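Local coordinates for protein putative mandelate racemase (PDB 3OZY) that is of unknown function but, as a magnesium-binding member of the enolase superfamily related to mandelate racemase, probably acts on sugar-diacid-like carboxylates, at residues D157-W162 with V196-D201; A169-V174 with C223-E228; S144-D149 with D153-E158. One frame throughout, in Å; residues are numbered along the deposited sequence.

Interaction 1 (D157-W162 with V196-D201). With MG (magnesium ion), chain C.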
loop_
_atom_site.group_PDB
_atom_site.type_symbol
_atom_site.label_atom_id
_atom_site.label_comp_id
_atom_site.label_asym_id
_atom_site.label_seq_id
_atom_site.Cartn_x
_atom_site.Cartn_y
_atom_site.Cartn_z
ATOM N N ASP A 157 -20.906 -19.427 -25.889
ATOM C CA ASP A 157 -21.895 -18.519 -26.477
ATOM C C ASP A 157 -21.487 -17.069 -26.252
ATOM O O ASP A 157 -21.549 -16.247 -27.163
ATOM C CB ASP A 157 -23.282 -18.729 -25.857
ATOM C CG ASP A 157 -23.995 -19.967 -26.380
ATOM O OD1 ASP A 157 -23.574 -20.543 -27.410
ATOM O OD2 ASP A 157 -24.994 -20.363 -25.742
ATOM N N GLU A 158 -21.082 -16.745 -25.026
ATOM C CA GLU A 158 -20.722 -15.364 -24.745
ATOM C C GLU A 158 -19.486 -14.947 -25.545
ATOM O O GLU A 158 -19.445 -13.846 -26.101
ATOM C CB GLU A 158 -20.533 -15.095 -23.250
ATOM C CG GLU A 158 -20.301 -13.615 -23.027
ATOM C CD GLU A 158 -20.301 -13.170 -21.583
ATOM O OE1 GLU A 158 -20.634 -13.971 -20.679
ATOM O OE2 GLU A 158 -19.967 -11.974 -21.380
ATOM N N LEU A 159 -18.489 -15.828 -25.628
ATOM C CA LEU A 159 -17.306 -15.525 -26.430
ATOM C C LEU A 159 -17.675 -15.276 -27.883
ATOM O O LEU A 159 -17.248 -14.287 -28.486
ATOM C CB LEU A 159 -16.278 -16.653 -26.342
ATOM C CG LEU A 159 -15.022 -16.443 -27.188
ATOM C CD1 LEU A 159 -14.300 -15.160 -26.776
ATOM C CD2 LEU A 159 -14.096 -17.650 -27.071
ATOM N N ALA A 160 -18.471 -16.178 -28.451
ATOM C CA ALA A 160 -18.904 -16.025 -29.836
ATOM C C ALA A 160 -19.639 -14.702 -30.047
ATOM O O ALA A 160 -19.466 -14.055 -31.074
ATOM C CB ALA A 160 -19.777 -17.203 -30.263
ATOM N N GLY A 161 -20.440 -14.297 -29.063
ATOM C CA GLY A 161 -21.124 -13.015 -29.111
ATOM C C GLY A 161 -20.173 -11.824 -29.192
ATOM O O GLY A 161 -20.374 -10.912 -29.995
ATOM N N TRP A 162 -19.128 -11.815 -28.362
ATOM C CA TRP A 162 -18.167 -10.705 -28.403
ATOM C C TRP A 162 -17.368 -10.695 -29.707
ATOM O O TRP A 162 -17.066 -9.632 -30.257
ATOM C CB TRP A 162 -17.249 -10.696 -27.160
ATOM C CG TRP A 162 -18.020 -10.425 -25.916
ATOM C CD1 TRP A 162 -18.133 -11.235 -24.825
ATOM C CD2 TRP A 162 -18.849 -9.286 -25.660
ATOM N NE1 TRP A 162 -18.968 -10.660 -23.893
ATOM C CE2 TRP A 162 -19.427 -9.469 -24.388
ATOM C CE3 TRP A 162 -19.160 -8.127 -26.383
ATOM C CZ2 TRP A 162 -20.294 -8.534 -23.819
ATOM C CZ3 TRP A 162 -20.022 -7.200 -25.815
ATOM C CH2 TRP A 162 -20.578 -7.411 -24.549
ATOM N N VAL A 196 -8.887 -16.483 -32.615
ATOM C CA VAL A 196 -9.326 -15.573 -31.566
ATOM C C VAL A 196 -8.462 -15.820 -30.341
ATOM O O VAL A 196 -8.280 -16.963 -29.940
ATOM C CB VAL A 196 -10.808 -15.823 -31.219
ATOM C CG1 VAL A 196 -11.228 -15.000 -30.006
ATOM C CG2 VAL A 196 -11.690 -15.510 -32.437
ATOM N N GLU A 197 -7.914 -14.756 -29.755
ATOM C CA GLU A 197 -7.086 -14.926 -28.561
ATOM C C GLU A 197 -7.960 -15.071 -27.331
ATOM O O GLU A 197 -8.927 -14.324 -27.158
ATOM C CB GLU A 197 -6.114 -13.762 -28.368
ATOM C CG GLU A 197 -5.124 -13.554 -29.522
ATOM C CD GLU A 197 -4.079 -14.656 -29.658
ATOM O OE1 GLU A 197 -3.951 -15.527 -28.765
ATOM O OE2 GLU A 197 -3.342 -14.628 -30.669
ATOM N N ILE A 198 -7.634 -16.044 -26.488
ATOM C CA ILE A 198 -8.360 -16.251 -25.249
ATOM C C ILE A 198 -7.409 -16.030 -24.086
ATOM O O ILE A 198 -6.375 -16.704 -23.974
ATOM C CB ILE A 198 -8.989 -17.668 -25.181
ATOM C CG1 ILE A 198 -9.985 -17.875 -26.329
ATOM C CG2 ILE A 198 -9.682 -17.882 -23.845
ATOM C CD1 ILE A 198 -10.506 -19.300 -26.446
ATOM N N LEU A 199 -7.764 -15.069 -23.243
ATOM C CA LEU A 199 -6.995 -14.694 -22.059
ATOM C C LEU A 199 -7.718 -15.242 -20.837
ATOM O O LEU A 199 -8.936 -15.395 -20.867
ATOM C CB LEU A 199 -6.939 -13.170 -21.950
ATOM C CG LEU A 199 -6.120 -12.384 -22.980
ATOM C CD1 LEU A 199 -6.463 -12.705 -24.433
ATOM C CD2 LEU A 199 -6.311 -10.902 -22.700
ATOM N N VAL A 200 -6.984 -15.533 -19.768
ATOM C CA VAL A 200 -7.572 -16.066 -18.544
ATOM C C VAL A 200 -7.095 -15.229 -17.355
ATOM O O VAL A 200 -5.947 -14.755 -17.355
ATOM C CB VAL A 200 -7.168 -17.547 -18.368
ATOM C CG1 VAL A 200 -7.474 -18.046 -16.977
ATOM C CG2 VAL A 200 -7.862 -18.416 -19.426
ATOM N N ASP A 201 -7.965 -15.030 -16.363
ATOM C CA ASP A 201 -7.669 -14.167 -15.223
ATOM C C ASP A 201 -8.233 -14.805 -13.960
ATOM O O ASP A 201 -9.456 -14.973 -13.843
ATOM C CB ASP A 201 -8.303 -12.794 -15.480
ATOM C CG ASP A 201 -8.047 -11.791 -14.376
ATOM O OD1 ASP A 201 -7.535 -12.155 -13.298
ATOM O OD2 ASP A 201 -8.406 -10.610 -14.597
HETATM MG MG MG C . -7.541 -8.592 -13.834
HETATM O O HOH W 1 -6.975 -9.885 -12.116
HETATM O O HOH W 2 -9.342 -8.174 -12.346
HETATM O O HOH W 3 -8.796 -7.264 -15.343
#

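Interaction 2 (A169-V174 with C223-E228). With MG (magnesium ion), chain C; ACY (acetic acid), chain I.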
loop_
_atom_site.group_PDB
_atom_site.type_symbol
_atom_site.label_atom_id
_atom_site.label_comp_id
_atom_site.label_asym_id
_atom_site.label_seq_id
_atom_site.Cartn_x
_atom_site.Cartn_y
_atom_site.Cartn_z
ATOM N N ALA A 169 -10.329 -10.940 -29.518
ATOM C CA ALA A 169 -9.737 -11.438 -28.282
ATOM C C ALA A 169 -10.714 -11.183 -27.143
ATOM O O ALA A 169 -11.493 -10.228 -27.185
ATOM C CB ALA A 169 -8.413 -10.716 -28.004
ATOM N N ALA A 170 -10.675 -12.030 -26.118
ATOM C CA ALA A 170 -11.536 -11.853 -24.956
ATOM C C ALA A 170 -10.925 -12.583 -23.773
ATOM O O ALA A 170 -10.066 -13.449 -23.947
ATOM C CB ALA A 170 -12.942 -12.382 -25.237
ATOM N N LYS A 171 -11.384 -12.234 -22.579
ATOM C CA LYS A 171 -10.838 -12.775 -21.340
ATOM C C LYS A 171 -11.899 -13.515 -20.529
ATOM O O LYS A 171 -13.056 -13.090 -20.459
ATOM C CB LYS A 171 -10.220 -11.637 -20.513
ATOM C CG LYS A 171 -9.429 -12.079 -19.270
ATOM C CD LYS A 171 -8.439 -11.014 -18.809
ATOM C CE LYS A 171 -9.104 -9.947 -17.966
ATOM N NZ LYS A 171 -8.113 -8.876 -17.622
ATOM N N LEU A 172 -11.486 -14.623 -19.918
ATOM C CA LEU A 172 -12.317 -15.446 -19.047
ATOM C C LEU A 172 -11.835 -15.380 -17.604
ATOM O O LEU A 172 -10.642 -15.562 -17.333
ATOM C CB LEU A 172 -12.256 -16.906 -19.501
ATOM C CG LEU A 172 -12.987 -17.915 -18.608
ATOM C CD1 LEU A 172 -14.507 -17.732 -18.737
ATOM C CD2 LEU A 172 -12.582 -19.349 -18.963
ATOM N N LYS A 173 -12.748 -15.122 -16.677
ATOM C CA LYS A 173 -12.435 -15.208 -15.257
ATOM C C LYS A 173 -12.482 -16.653 -14.778
ATOM O O LYS A 173 -13.415 -17.397 -15.104
ATOM C CB LYS A 173 -13.435 -14.377 -14.459
ATOM C CG LYS A 173 -13.445 -12.907 -14.811
ATOM C CD LYS A 173 -12.147 -12.243 -14.359
ATOM C CE LYS A 173 -12.232 -10.737 -14.475
ATOM N NZ LYS A 173 -11.092 -10.069 -13.779
ATOM N N VAL A 174 -11.494 -17.038 -13.979
ATOM C CA VAL A 174 -11.384 -18.395 -13.462
ATOM C C VAL A 174 -10.967 -18.355 -11.995
ATOM O O VAL A 174 -10.744 -17.284 -11.420
ATOM C CB VAL A 174 -10.333 -19.204 -14.253
ATOM C CG1 VAL A 174 -10.684 -19.246 -15.746
ATOM C CG2 VAL A 174 -8.925 -18.622 -14.040
ATOM N N CYS A 223 -3.931 -20.448 -24.818
ATOM C CA CYS A 223 -4.282 -19.152 -24.237
ATOM C C CYS A 223 -3.163 -18.122 -24.340
ATOM O O CYS A 223 -1.979 -18.445 -24.224
ATOM C CB CYS A 223 -4.714 -19.314 -22.782
ATOM S SG CYS A 223 -6.246 -20.231 -22.600
ATOM N N TYR A 224 -3.545 -16.867 -24.537
ATOM C CA TYR A 224 -2.587 -15.775 -24.695
ATOM C C TYR A 224 -1.844 -15.444 -23.392
ATOM O O TYR A 224 -0.615 -15.283 -23.384
ATOM C CB TYR A 224 -3.315 -14.535 -25.226
ATOM C CG TYR A 224 -2.401 -13.418 -25.663
ATOM C CD1 TYR A 224 -1.831 -13.412 -26.937
ATOM C CD2 TYR A 224 -2.114 -12.353 -24.815
ATOM C CE1 TYR A 224 -0.992 -12.386 -27.334
ATOM C CE2 TYR A 224 -1.276 -11.326 -25.208
ATOM C CZ TYR A 224 -0.720 -11.342 -26.461
ATOM O OH TYR A 224 0.119 -10.316 -26.844
ATOM N N TRP A 225 -2.584 -15.322 -22.294
ATOM C CA TRP A 225 -1.976 -15.059 -20.999
ATOM C C TRP A 225 -2.792 -15.615 -19.849
ATOM O O TRP A 225 -3.971 -15.941 -20.022
ATOM C CB TRP A 225 -1.629 -13.574 -20.803
ATOM C CG TRP A 225 -2.732 -12.565 -20.469
ATOM C CD1 TRP A 225 -3.796 -12.702 -19.602
ATOM C CD2 TRP A 225 -2.755 -11.212 -20.925
ATOM N NE1 TRP A 225 -4.504 -11.508 -19.540
ATOM C CE2 TRP A 225 -3.876 -10.581 -20.341
ATOM C CE3 TRP A 225 -1.939 -10.475 -21.791
ATOM C CZ2 TRP A 225 -4.199 -9.242 -20.604
ATOM C CZ3 TRP A 225 -2.256 -9.152 -22.050
ATOM C CH2 TRP A 225 -3.376 -8.548 -21.462
ATOM N N PHE A 226 -2.121 -15.733 -18.701
ATOM C CA PHE A 226 -2.661 -16.208 -17.424
ATOM C C PHE A 226 -2.436 -15.037 -16.466
ATOM O O PHE A 226 -1.300 -14.780 -16.036
ATOM C CB PHE A 226 -1.825 -17.420 -16.982
ATOM C CG PHE A 226 -2.404 -18.236 -15.849
ATOM C CD1 PHE A 226 -3.641 -17.970 -15.300
ATOM C CD2 PHE A 226 -1.681 -19.324 -15.374
ATOM C CE1 PHE A 226 -4.150 -18.785 -14.286
ATOM C CE2 PHE A 226 -2.170 -20.130 -14.373
ATOM C CZ PHE A 226 -3.403 -19.864 -13.818
ATOM N N GLU A 227 -3.506 -14.311 -16.153
ATOM C CA GLU A 227 -3.443 -13.067 -15.386
ATOM C C GLU A 227 -3.770 -13.303 -13.910
ATOM O O GLU A 227 -4.679 -14.075 -13.587
ATOM C CB GLU A 227 -4.412 -12.060 -16.005
ATOM C CG GLU A 227 -4.664 -10.826 -15.178
ATOM C CD GLU A 227 -5.445 -9.783 -15.938
ATOM O OE1 GLU A 227 -5.636 -9.946 -17.163
ATOM O OE2 GLU A 227 -5.866 -8.787 -15.315
ATOM N N GLU A 228 -3.025 -12.629 -13.028
ATOM C CA GLU A 228 -3.135 -12.824 -11.577
ATOM C C GLU A 228 -3.372 -14.291 -11.216
ATOM O O GLU A 228 -4.323 -14.637 -10.514
ATOM C CB GLU A 228 -4.203 -11.915 -10.953
ATOM C CG GLU A 228 -3.809 -10.438 -10.939
ATOM C CD GLU A 228 -4.611 -9.649 -9.925
ATOM O OE1 GLU A 228 -5.799 -9.989 -9.711
ATOM O OE2 GLU A 228 -4.063 -8.700 -9.326
HETATM MG MG MG C . -7.541 -8.592 -13.834
HETATM C C ACY I . -12.812 -7.787 -11.614
HETATM O O ACY I . -12.366 -8.947 -11.599
HETATM O OXT ACY I . -13.673 -7.391 -12.429
HETATM C CH3 ACY I . -12.316 -6.800 -10.598
HETATM O O HOH W 3 -8.796 -7.264 -15.343
HETATM O O HOH W 1 -6.975 -9.885 -12.116
HETATM O O HOH W 2 -9.342 -8.174 -12.346
#

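Interaction 3 (S144-D149 with D153-E158). With ACY (acetic acid), chain I; ACY (acetic acid), chain H.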
loop_
_atom_site.group_PDB
_atom_site.type_symbol
_atom_site.label_atom_id
_atom_site.label_comp_id
_atom_site.label_asym_id
_atom_site.label_seq_id
_atom_site.Cartn_x
_atom_site.Cartn_y
_atom_site.Cartn_z
ATOM N N SER A 144 -13.435 -7.588 -22.027
ATOM C CA SER A 144 -13.163 -7.889 -20.634
ATOM C C SER A 144 -14.466 -7.809 -19.830
ATOM O O SER A 144 -15.018 -6.719 -19.710
ATOM C CB SER A 144 -12.159 -6.854 -20.111
ATOM O OG SER A 144 -11.796 -7.122 -18.771
ATOM N N SER A 145 -14.995 -8.915 -19.293
ATOM C CA SER A 145 -14.549 -10.299 -19.454
ATOM C C SER A 145 -15.798 -11.171 -19.385
ATOM O O SER A 145 -16.886 -10.684 -19.083
ATOM C CB SER A 145 -13.649 -10.726 -18.290
ATOM O OG SER A 145 -12.397 -10.063 -18.312
ATOM N N ILE A 146 -15.618 -12.458 -19.651
ATOM C CA ILE A 146 -16.614 -13.499 -19.401
ATOM C C ILE A 146 -16.374 -13.948 -17.961
ATOM O O ILE A 146 -15.258 -14.359 -17.614
ATOM C CB ILE A 146 -16.418 -14.663 -20.382
ATOM C CG1 ILE A 146 -16.615 -14.157 -21.814
ATOM C CG2 ILE A 146 -17.368 -15.814 -20.055
ATOM C CD1 ILE A 146 -16.154 -15.115 -22.895
ATOM N N TYR A 147 -17.384 -13.811 -17.106
ATOM C CA TYR A 147 -17.209 -14.000 -15.667
ATOM C C TYR A 147 -17.577 -15.410 -15.188
ATOM O O TYR A 147 -17.843 -16.306 -15.999
ATOM C CB TYR A 147 -17.955 -12.898 -14.882
ATOM C CG TYR A 147 -17.146 -11.612 -14.783
ATOM C CD1 TYR A 147 -16.970 -10.789 -15.889
ATOM C CD2 TYR A 147 -16.540 -11.233 -13.588
ATOM C CE1 TYR A 147 -16.212 -9.615 -15.814
ATOM C CE2 TYR A 147 -15.784 -10.062 -13.504
ATOM C CZ TYR A 147 -15.626 -9.261 -14.619
ATOM O OH TYR A 147 -14.877 -8.100 -14.545
ATOM N N TRP A 148 -17.557 -15.613 -13.875
ATOM C CA TRP A 148 -17.945 -16.879 -13.271
ATOM C C TRP A 148 -19.431 -17.165 -13.503
ATOM O O TRP A 148 -20.139 -16.368 -14.115
ATOM C CB TRP A 148 -17.686 -16.832 -11.766
ATOM C CG TRP A 148 -16.230 -16.804 -11.354
ATOM C CD1 TRP A 148 -15.128 -16.911 -12.157
ATOM C CD2 TRP A 148 -15.751 -16.684 -10.021
ATOM N NE1 TRP A 148 -13.980 -16.844 -11.388
ATOM C CE2 TRP A 148 -14.341 -16.706 -10.073
ATOM C CE3 TRP A 148 -16.382 -16.546 -8.781
ATOM C CZ2 TRP A 148 -13.552 -16.611 -8.928
ATOM C CZ3 TRP A 148 -15.601 -16.444 -7.648
ATOM C CH2 TRP A 148 -14.201 -16.483 -7.725
ATOM N N ASP A 149 -19.889 -18.312 -13.008
ATOM C CA ASP A 149 -21.314 -18.660 -13.002
ATOM C C ASP A 149 -21.884 -19.024 -14.375
ATOM O O ASP A 149 -23.082 -18.863 -14.615
ATOM C CB ASP A 149 -22.142 -17.540 -12.354
ATOM C CG ASP A 149 -21.638 -17.177 -10.968
ATOM O OD1 ASP A 149 -21.665 -18.041 -10.074
ATOM O OD2 ASP A 149 -21.190 -16.026 -10.775
ATOM N N ASP A 153 -21.128 -24.316 -22.444
ATOM C CA ASP A 153 -21.823 -23.828 -23.632
ATOM C C ASP A 153 -22.119 -22.341 -23.530
ATOM O O ASP A 153 -22.058 -21.627 -24.523
ATOM C CB ASP A 153 -23.131 -24.591 -23.870
ATOM C CG ASP A 153 -22.903 -26.003 -24.374
ATOM O OD1 ASP A 153 -21.803 -26.290 -24.900
ATOM O OD2 ASP A 153 -23.839 -26.822 -24.248
ATOM N N GLN A 154 -22.462 -21.887 -22.328
ATOM C CA GLN A 154 -22.749 -20.471 -22.111
ATOM C C GLN A 154 -21.496 -19.608 -22.256
ATOM O O GLN A 154 -21.552 -18.521 -22.819
ATOM C CB GLN A 154 -23.382 -20.261 -20.737
ATOM C CG GLN A 154 -24.771 -20.878 -20.628
ATOM C CD GLN A 154 -25.220 -21.034 -19.201
ATOM O OE1 GLN A 154 -24.544 -20.597 -18.271
ATOM N NE2 GLN A 154 -26.382 -21.665 -19.006
ATOM N N ALA A 155 -20.371 -20.094 -21.743
ATOM C CA ALA A 155 -19.106 -19.376 -21.890
ATOM C C ALA A 155 -18.743 -19.270 -23.369
ATOM O O ALA A 155 -18.327 -18.218 -23.853
ATOM C CB ALA A 155 -17.993 -20.070 -21.099
ATOM N N ALA A 156 -18.933 -20.365 -24.104
ATOM C CA ALA A 156 -18.683 -20.361 -25.537
ATOM C C ALA A 156 -19.629 -19.411 -26.269
ATOM O O ALA A 156 -19.209 -18.677 -27.157
ATOM C CB ALA A 156 -18.772 -21.781 -26.110
ATOM N N ASP A 157 -20.906 -19.427 -25.889
ATOM C CA ASP A 157 -21.895 -18.519 -26.477
ATOM C C ASP A 157 -21.487 -17.069 -26.252
ATOM O O ASP A 157 -21.549 -16.247 -27.163
ATOM C CB ASP A 157 -23.282 -18.729 -25.857
ATOM C CG ASP A 157 -23.995 -19.967 -26.380
ATOM O OD1 ASP A 157 -23.574 -20.543 -27.410
ATOM O OD2 ASP A 157 -24.994 -20.363 -25.742
ATOM N N GLU A 158 -21.082 -16.745 -25.026
ATOM C CA GLU A 158 -20.722 -15.364 -24.745
ATOM C C GLU A 158 -19.486 -14.947 -25.545
ATOM O O GLU A 158 -19.445 -13.846 -26.101
ATOM C CB GLU A 158 -20.533 -15.095 -23.250
ATOM C CG GLU A 158 -20.301 -13.615 -23.027
ATOM C CD GLU A 158 -20.301 -13.170 -21.583
ATOM O OE1 GLU A 158 -20.634 -13.971 -20.679
ATOM O OE2 GLU A 158 -19.967 -11.974 -21.380
HETATM C C ACY I . -12.812 -7.787 -11.614
HETATM O O ACY I . -12.366 -8.947 -11.599
HETATM O OXT ACY I . -13.673 -7.391 -12.429
HETATM C CH3 ACY I . -12.316 -6.800 -10.598
HETATM C C ACY H . -17.409 -20.905 -11.848
HETATM O O ACY H . -16.659 -20.890 -10.846
HETATM O OXT ACY H . -18.622 -20.612 -11.792
HETATM C CH3 ACY H . -16.828 -21.303 -13.174
HETATM O O HOH W 4 -19.676 -10.658 -19.020
HETATM O O HOH W 5 -20.078 -13.202 -18.058
HETATM O O HOH W 6 -25.005 -20.523 -15.557
#

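Interaction 1 (D157-W162 with V196-D201)
Leu159 reaches from its helix toward the outer side of the strand that begins at Glu197, and its CD2 methyl meets the end of Ile198, 4.0 Å from Ile198 CD1. The two side chains cross at about a right angle, with Ile198 CG1 the next atom of the isoleucine along. The other branch of Leu159 makes a looser touch, CD1 lying 4.5 Å from CG1 of Val196, so the fork of the leucine is shared between two residues of the opposite segment. Leu159 owes this reach to a CG set anti to the backbone N (chi1 178°), which carries both methyls off the helix. The contact is small and wholly apolar, and its three residues are buried.

On the same helix Trp162 and Glu158 are tied one turn apart: Trp162 NE1 donates to Glu158 OE2 at 3.0 Å, nearly straight at 169°, in the plane of the indole and on the anti lone pair of the carboxylate. At the far end of the strand, Asp201 OD2 binds the magnesium ion at 2.3 Å, a site completed on the protein side by Glu227 and Glu254.

Helix 152-164 thus reaches strand 197-201 past the intervening strand 169-173: Leu159 also packs on Ala170 of that strand, on Ile146 of strand 139-146, and on Met188 and Val192 of helix 178-192.

Interaction 2 (A169-V174 with C223-E228)
Lys171 NZ forms a salt bridge with Glu227 OE1 at 2.7 Å, meeting the carboxylate oxygen on its syn side but 33° out of the carboxylate plane. The other oxygen of the same group, Glu227 OE2, binds the magnesium ion at 2.2 Å, which divides the carboxylate between the lysine amine and a metal. Lys171 NZ also donates to a metal-bound water, at 2.9 Å, and thereby holds both a protein ligand and a water ligand of the ion. The lysine chain leaves the strand extended, then bends at chi3 (82°), and the two side chains cross at about a right angle.

Strands 169-173 and 225-227 are not neighbours in the sheet: strand 197-201 runs between them. Lys171, in mid-strand, sends its side chain past that strand to Glu227, the last residue of strand 225-227. This is the metal-binding end of the enolase-superfamily barrel, where Asp201, Glu227 and Glu254 bind magnesium.

Further out, Trp225 NE1 gives Glu227 OE1 a weak hydrogen bond, bent to 129°, while Lys171 CD lies 4.0 Å from Trp225 NE1. Gln275 also bonds to Glu227 OE1, and together with Trp225 and the magnesium ion it holds the carboxylate in its rotation. Lys171 NZ has two more partners, a salt bridge to Glu329 and a hydrogen bond to Tyr142. Lys173, two residues along the strand, donates from NZ to the O atom of an acetic acid molecule at 2.8 Å, and also bonds to Asp201 and Asn203. Glu228 OE1 accepts a bond of 2.7 Å from another of the metal-bound waters, and its OE2 is held by Asn255.

Interaction 3 (S144-D149 with D153-E158)
In the first beta-alpha-beta unit of the enolase-type barrel, strand 139-146, helix 152-164 and strand 169-173, a short loop after the first strand leads into the helix, which packs back on the strand end and runs roughly antiparallel to it (149° between the segment axes). Ile146 carries the contact. Its CG1 lies alongside the extended chain of Glu158, 3.8 Å from Glu158 CD, the two side chains sliding past each other in opposite directions, while the CG2 methyl approaches Glu158 OE1. CD1 of Ile146 comes to 3.9 Å from the backbone O of Ala155, whose CB is the apolar neighbour of the isoleucine CG2. With CG anti to the backbone N (chi1 -174°) and the rest of the chain straight, Glu158 runs its CG and CD beside Ile146 CG1 and delivers its carboxylate beside the strand backbone.

There two waters join carboxylate and strand: one donates both to Ser145 O and to Glu158 OE2, and a second accepts from Tyr147 N and donates to Glu158 OE1. Each carboxylate oxygen is thus linked to a backbone group of the strand end, in addition to the bond that OE2 takes from Trp162. A third water donates to both Asp149 O and Gln154 OE1 at the more exposed edge, where Gln154 OE1 is also bonded to Thr151 N and the Asp149 carboxylate pairs with Arg176.

Tyr147 leaves the strand end away from the helix. OXT of an acetic acid molecule, probably from the crystallisation liquor and also bonded by Lys173 NZ, lies at the edge of the Tyr147 ring, in its plane, and Tyr147 OH donates to this OXT over 2.5 Å.

In the fold
Interactions 1 and 2 are buried and interleaved: strand 197-201 runs between strands 169-173 and 225-227 in the sheet, and the segments of the two interactions also alternate along the chain, both following from the sequential strand order of the barrel. Their chemistry divides by side of the sheet, with methyls packing between helix and strand in interaction 1 and charged groups gathered at the magnesium ion in interaction 2. Strand 197-201 serves both, since its end supplies a metal ligand. Interaction 3 shares helix 152-164 with interaction 1 but lies partly at the surface, where waters do much of the bridging. Its strand 139-146 pairs with strand 169-173, and one acetic acid molecule touches both interactions 2 and 3.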